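Local coordinates for putative phosphohydrolase (Shewanella amazonensis, PDB 3M1T), which is a putative phosphohydrolase with an HDOD domain, possibly acting in signal transduction, its precise activity and substrate not established, at residues L85-A88 and S89-G93; A22-L25 and D26-N30. All coordinates share one frame; numbering follows the deposited sequence.

Contact 1. Residues L85-A88 and S89-G93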
ATOM      1  N   LEU A  85       0.736  11.177  -4.320  1.00 15.48           N
ATOM      2  CA  LEU A  85       0.388  10.715  -5.652  1.00 15.52           C
ATOM      3  C   LEU A  85       1.606  10.440  -6.518  1.00 13.79           C
ATOM      4  O   LEU A  85       1.586   9.518  -7.347  1.00 13.34           O
ATOM      5  CB  LEU A  85      -0.585  11.697  -6.344  1.00 15.16           C
ATOM      6  CG  LEU A  85      -1.944  11.824  -5.689  1.00 17.66           C
ATOM      7  CD1 LEU A  85      -2.752  12.775  -6.535  1.00 19.50           C
ATOM      8  CD2 LEU A  85      -2.668  10.456  -5.498  1.00 18.03           C
ATOM      9  N   VAL A  86       2.668  11.216  -6.310  1.00 13.40           N
ATOM     10  CA  VAL A  86       3.955  10.954  -7.002  1.00 12.63           C
ATOM     11  C   VAL A  86       4.501   9.622  -6.547  1.00 11.84           C
ATOM     12  O   VAL A  86       4.907   8.818  -7.341  1.00 12.60           O
ATOM     13  CB  VAL A  86       4.989  12.095  -6.793  1.00 13.06           C
ATOM     14  CG1 VAL A  86       6.331  11.695  -7.390  1.00 12.99           C
ATOM     15  CG2 VAL A  86       4.454  13.393  -7.399  1.00 14.64           C
ATOM     16  N   ILE A  87       4.493   9.376  -5.226  1.00 12.85           N
ATOM     17  CA  ILE A  87       4.985   8.115  -4.701  1.00 13.40           C
ATOM     18  C   ILE A  87       4.201   6.988  -5.311  1.00 13.26           C
ATOM     19  O   ILE A  87       4.760   6.010  -5.777  1.00 12.96           O
ATOM     20  CB  ILE A  87       4.901   8.092  -3.171  1.00 14.45           C
ATOM     21  CG1 ILE A  87       5.908   9.075  -2.593  1.00 15.71           C
ATOM     22  CG2 ILE A  87       5.148   6.630  -2.638  1.00 15.94           C
ATOM     23  CD1 ILE A  87       5.657   9.420  -1.111  1.00 17.05           C
ATOM     24  N   ALA A  88       2.865   7.074  -5.238  1.00 13.34           N
ATOM     25  CA  ALA A  88       2.024   6.045  -5.841  1.00 14.88           C
ATOM     26  C   ALA A  88       2.323   5.776  -7.298  1.00 14.32           C
ATOM     27  O   ALA A  88       2.481   4.606  -7.722  1.00 14.39           O
ATOM     28  CB  ALA A  88       0.478   6.399  -5.649  1.00 15.51           C
ATOM     29  N   SER A  89       2.485   6.859  -8.067  1.00 13.93           N
ATOM     30  CA  SER A  89       2.698   6.739  -9.516  1.00 13.97           C
ATOM     31  C   SER A  89       4.064   6.120  -9.803  1.00 13.61           C
ATOM     32  O   SER A  89       4.217   5.287 -10.691  1.00 14.69           O
ATOM     33  CB  SER A  89       2.584   8.096 -10.175  1.00 13.96           C
ATOM     34  OG  SER A  89       1.284   8.587  -9.978  1.00 16.28           O
ATOM     35  N   ALA A  90       5.045   6.479  -8.990  1.00 12.60           N
ATOM     36  CA  ALA A  90       6.386   5.910  -9.144  1.00 12.73           C
ATOM     37  C   ALA A  90       6.410   4.407  -8.837  1.00 12.87           C
ATOM     38  O   ALA A  90       7.001   3.610  -9.582  1.00 13.77           O
ATOM     39  CB  ALA A  90       7.410   6.656  -8.279  1.00 12.35           C
ATOM     40  N   VAL A  91       5.790   4.027  -7.725  1.00 12.86           N
ATOM     41  CA  VAL A  91       5.713   2.648  -7.345  1.00 13.01           C
ATOM     42  C   VAL A  91       4.973   1.801  -8.405  1.00 13.07           C
ATOM     43  O   VAL A  91       5.471   0.744  -8.807  1.00 14.18           O
ATOM     44  CB  VAL A  91       5.076   2.510  -5.941  1.00 13.38           C
ATOM     45  CG1 VAL A  91       4.778   1.053  -5.635  1.00 13.65           C
ATOM     46  CG2 VAL A  91       5.999   3.165  -4.851  1.00 12.84           C
ATOM     47  N   VAL A  92       3.828   2.278  -8.857  1.00 13.34           N
ATOM     48  CA  VAL A  92       3.048   1.601  -9.905  1.00 14.18           C
ATOM     49  C   VAL A  92       3.896   1.389 -11.155  1.00 15.22           C
ATOM     50  O   VAL A  92       3.943   0.308 -11.717  1.00 16.80           O
ATOM     51  CB  VAL A  92       1.733   2.385 -10.233  1.00 13.34           C
ATOM     52  CG1 VAL A  92       1.121   1.871 -11.577  1.00 16.75           C
ATOM     53  CG2 VAL A  92       0.728   2.297  -9.036  1.00 14.33           C
ATOM     54  N   GLY A  93       4.665   2.409 -11.546  1.00 15.12           N
ATOM     55  CA  GLY A  93       5.522   2.312 -12.723  1.00 15.37           C
ATOM     56  C   GLY A  93       6.652   1.319 -12.587  1.00 16.99           C
ATOM     57  O   GLY A  93       7.175   0.844 -13.595  1.00 18.82           O
TER
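Ser89 binds Leu85 twice, through its side chain and through its backbone. Its OG lies 2.8 Å from Leu85 O and donates to it, while Ser89 N reaches the same Leu85 O at 2.9 Å. The two donors come in from opposite faces of the carbonyl plane, each tilted about 30° from it, so one buried oxygen satisfies both the hydroxyl and the amide of the serine. The hydroxyl can fold back this way because OG is anti to the carbonyl carbon and beside the backbone N (chi1 -62°), directed at the preceding turn. Ser89 O in turn accepts from Arg51, and the serine side chain rests on Val52 and Leu55 of helix 46-56. One residue on, Ala90 N bonds to Val86 O, and its methyl CB sits 3.4 Å from the same Val86 O. Val91 N meets Ile87 O in a nearly straight bond, with an N-H...O angle of 171°. Next to that bond the two side chains run alongside each other and point the same way, Ile87 CG2 and Val91 CG2 4.2 Å apart; Val91 CG2 also lies 3.2 Å from Ile87 O. Both residues pack on helix 128-137, Ile87 against Thr133 and Val91 against Ile136 and Leu137, and Val91 also touches Trp107 of helix 103-124. Val92 N bonds to Ala88 O at 2.9 Å, and Val92 CG2 lies beside that carbonyl oxygen; on helix 103-124 Val92 touches Trp107 and Ala88 touches Phe111. The i to i+4 bonds are those of an alpha-helix, and a serine hydroxyl returned to the carbonyl four residues back is a familiar helical motif; helix 79-94 packs here among helices of the all-helical HDOD domain.

Contact 2. Residues A22-L25 and D26-N30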
ATOM      1  N   ALA A  22      14.503   6.663  -8.294  1.00 12.27           N
ATOM      2  CA  ALA A  22      15.081   6.702  -6.971  1.00 12.04           C
ATOM      3  C   ALA A  22      15.328   8.155  -6.536  1.00 11.27           C
ATOM      4  O   ALA A  22      15.035   8.550  -5.396  1.00 12.19           O
ATOM      5  CB  ALA A  22      16.405   5.839  -6.921  1.00 15.10           C
ATOM      6  N   GLU A  23      15.824   8.961  -7.484  1.00 11.65           N
ATOM      7  CA  GLU A  23      16.130  10.365  -7.129  1.00 11.60           C
ATOM      8  C   GLU A  23      14.836  11.113  -6.885  1.00 11.90           C
ATOM      9  O   GLU A  23      14.723  11.919  -5.971  1.00 11.58           O
ATOM     10  CB  GLU A  23      16.917  11.055  -8.196  1.00 11.06           C
ATOM     11  CG  GLU A  23      18.339  10.521  -8.335  1.00 12.70           C
ATOM     12  CD  GLU A  23      19.083  11.030  -9.519  1.00 15.67           C
ATOM     13  OE1 GLU A  23      18.453  11.668 -10.417  1.00 16.49           O
ATOM     14  OE2 GLU A  23      20.319  10.736  -9.637  1.00 16.02           O
ATOM     15  N   LEU A  24      13.830  10.840  -7.727  1.00 11.90           N
ATOM     16  CA  LEU A  24      12.499  11.454  -7.509  1.00 12.14           C
ATOM     17  C   LEU A  24      11.893  11.108  -6.146  1.00 11.94           C
ATOM     18  O   LEU A  24      11.332  11.961  -5.463  1.00 12.13           O
ATOM     19  CB  LEU A  24      11.529  11.077  -8.637  1.00 12.15           C
ATOM     20  CG  LEU A  24      10.088  11.589  -8.490  1.00 13.94           C
ATOM     21  CD1 LEU A  24      10.037  13.124  -8.581  1.00 13.06           C
ATOM     22  CD2 LEU A  24       9.202  10.961  -9.575  1.00 15.51           C
ATOM     23  N   LEU A  25      11.962   9.836  -5.775  1.00 11.78           N
ATOM     24  CA  LEU A  25      11.437   9.391  -4.477  1.00 13.01           C
ATOM     25  C   LEU A  25      12.213  10.058  -3.334  1.00 13.47           C
ATOM     26  O   LEU A  25      11.606  10.484  -2.344  1.00 13.56           O
ATOM     27  CB  LEU A  25      11.510   7.874  -4.370  1.00 13.65           C
ATOM     28  CG  LEU A  25      10.463   7.043  -5.117  1.00 16.32           C
ATOM     29  CD1 LEU A  25      10.711   5.545  -4.888  1.00 17.81           C
ATOM     30  CD2 LEU A  25       9.060   7.392  -4.635  1.00 17.30           C
ATOM     31  N   ASP A  26      13.519  10.263  -3.543  1.00 13.81           N
ATOM     32  CA  ASP A  26      14.379  10.948  -2.546  1.00 13.46           C
ATOM     33  C   ASP A  26      13.805  12.330  -2.346  1.00 14.94           C
ATOM     34  O   ASP A  26      13.528  12.766  -1.234  1.00 16.86           O
ATOM     35  CB  ASP A  26      15.814  10.887  -3.074  1.00 14.53           C
ATOM     36  CG  ASP A  26      16.905  11.340  -2.082  1.00 13.78           C
ATOM     37  OD1 ASP A  26      16.581  12.062  -1.170  1.00 15.79           O
ATOM     38  OD2 ASP A  26      18.032  10.869  -2.314  1.00 17.14           O
ATOM     39  N   VAL A  27      13.579  13.045  -3.434  1.00 13.00           N
ATOM     40  CA  VAL A  27      13.029  14.372  -3.354  1.00 13.41           C
ATOM     41  C   VAL A  27      11.653  14.424  -2.700  1.00 14.60           C
ATOM     42  O   VAL A  27      11.412  15.226  -1.790  1.00 15.61           O
ATOM     43  CB  VAL A  27      12.963  15.023  -4.809  1.00 12.93           C
ATOM     44  CG1 VAL A  27      12.279  16.367  -4.752  1.00 14.61           C
ATOM     45  CG2 VAL A  27      14.378  15.215  -5.407  1.00 13.54           C
ATOM     46  N   VAL A  28      10.697  13.601  -3.135  0.50 14.45           N
ATOM     47  CA  VAL A  28       9.327  13.705  -2.575  0.50 14.56           C
ATOM     48  C   VAL A  28       9.123  12.988  -1.229  0.50 15.99           C
ATOM     49  O   VAL A  28       8.107  13.163  -0.573  0.50 15.84           O
ATOM     50  CB  VAL A  28       8.224  13.236  -3.561  0.50 14.73           C
ATOM     51  CG1 VAL A  28       8.224  14.114  -4.814  0.50 14.60           C
ATOM     52  CG2 VAL A  28       8.407  11.769  -3.907  0.50 13.39           C
ATOM     53  N   ASN A  29      10.061  12.149  -0.830  1.00 17.54           N
ATOM     54  CA  ASN A  29      10.041  11.594   0.553  1.00 18.99           C
ATOM     55  C   ASN A  29      10.659  12.567   1.550  1.00 21.72           C
ATOM     56  O   ASN A  29      10.488  12.365   2.784  1.00 23.51           O
ATOM     57  CB  ASN A  29      10.748  10.227   0.620  1.00 20.07           C
ATOM     58  CG  ASN A  29       9.940   9.088   0.014  1.00 18.41           C
ATOM     59  OD1 ASN A  29       8.735   9.199  -0.108  1.00 27.77           O
ATOM     60  ND2 ASN A  29      10.576   7.982  -0.327  1.00 22.55           N
ATOM     61  N   ASN A  30      11.380  13.577   1.066  1.00 21.16           N
ATOM     62  CA  ASN A  30      12.006  14.603   1.898  1.00 22.03           C
ATOM     63  C   ASN A  30      11.059  15.762   2.159  1.00 23.60           C
ATOM     64  O   ASN A  30      10.810  16.612   1.294  1.00 22.66           O
ATOM     65  CB  ASN A  30      13.322  15.087   1.277  1.00 22.00           C
ATOM     66  CG  ASN A  30      14.122  15.927   2.213  1.00 22.81           C
ATOM     67  OD1 ASN A  30      13.577  16.464   3.177  1.00 22.60           O
ATOM     68  ND2 ASN A  30      15.409  16.084   1.937  1.00 20.75           N
TER
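Asp26 N to Ala22 O, Val27 N to Glu23 O, Val28 N to Leu24 O and Asn29 N to Leu25 O form four consecutive i to i+4 backbone bonds, part of the C-terminal half of alpha-helix 19-29 in the HDOD domain. The fourth is short, 2.7 Å from Asn29 N to Leu25 O, and bent, with an N-H...O angle of 145°. On the buried side, in one of the two conformers of Val28, Leu24 CD1 comes to 4.3 Å from Val28 CG1. Leu24 also packs on Leu42 of helix 35-43, and Val27 and Val28 share Val38 there; Glu23 reaches that helix through a salt bridge from OE1 to Lys41. With CG anti to its carbonyl carbon (chi1 -74°), Asn29 folds its amide back over the preceding turn, where CG lies 3.2 Å from Leu25 O. An alanine here would keep CB and the backbone bond but is likely to leave Leu25 O less covered and to open a gap toward Ile87 and Phe191, which the side chain now contacts. Asn29 ND2 comes within 3.4 Å of Leu25 O, but at an angle too poor for a hydrogen bond.

Overall arrangement
Both contacts are local turns of helices in the HDOD domain, and they come in series: contact 2 on helix 19-29, then contact 1 on helix 79-94. Helices 35-43, 46-56 and 70-77 lie between them in sequence. Their centres are about 11 Å apart, and the two helices touch directly. Val86 CG1 packs against Leu24 CD2 at 3.7 Å, and Ile87 CD1 against Asn29 OD1 at 3.2 Å. Contact 1 lies deeper, about 11 Å from the chain centre against about 17 Å for contact 2. Helix 19-29 thus covers one flank of the largely buried part of helix 79-94, joining distant parts of the sequence in a largely apolar interface.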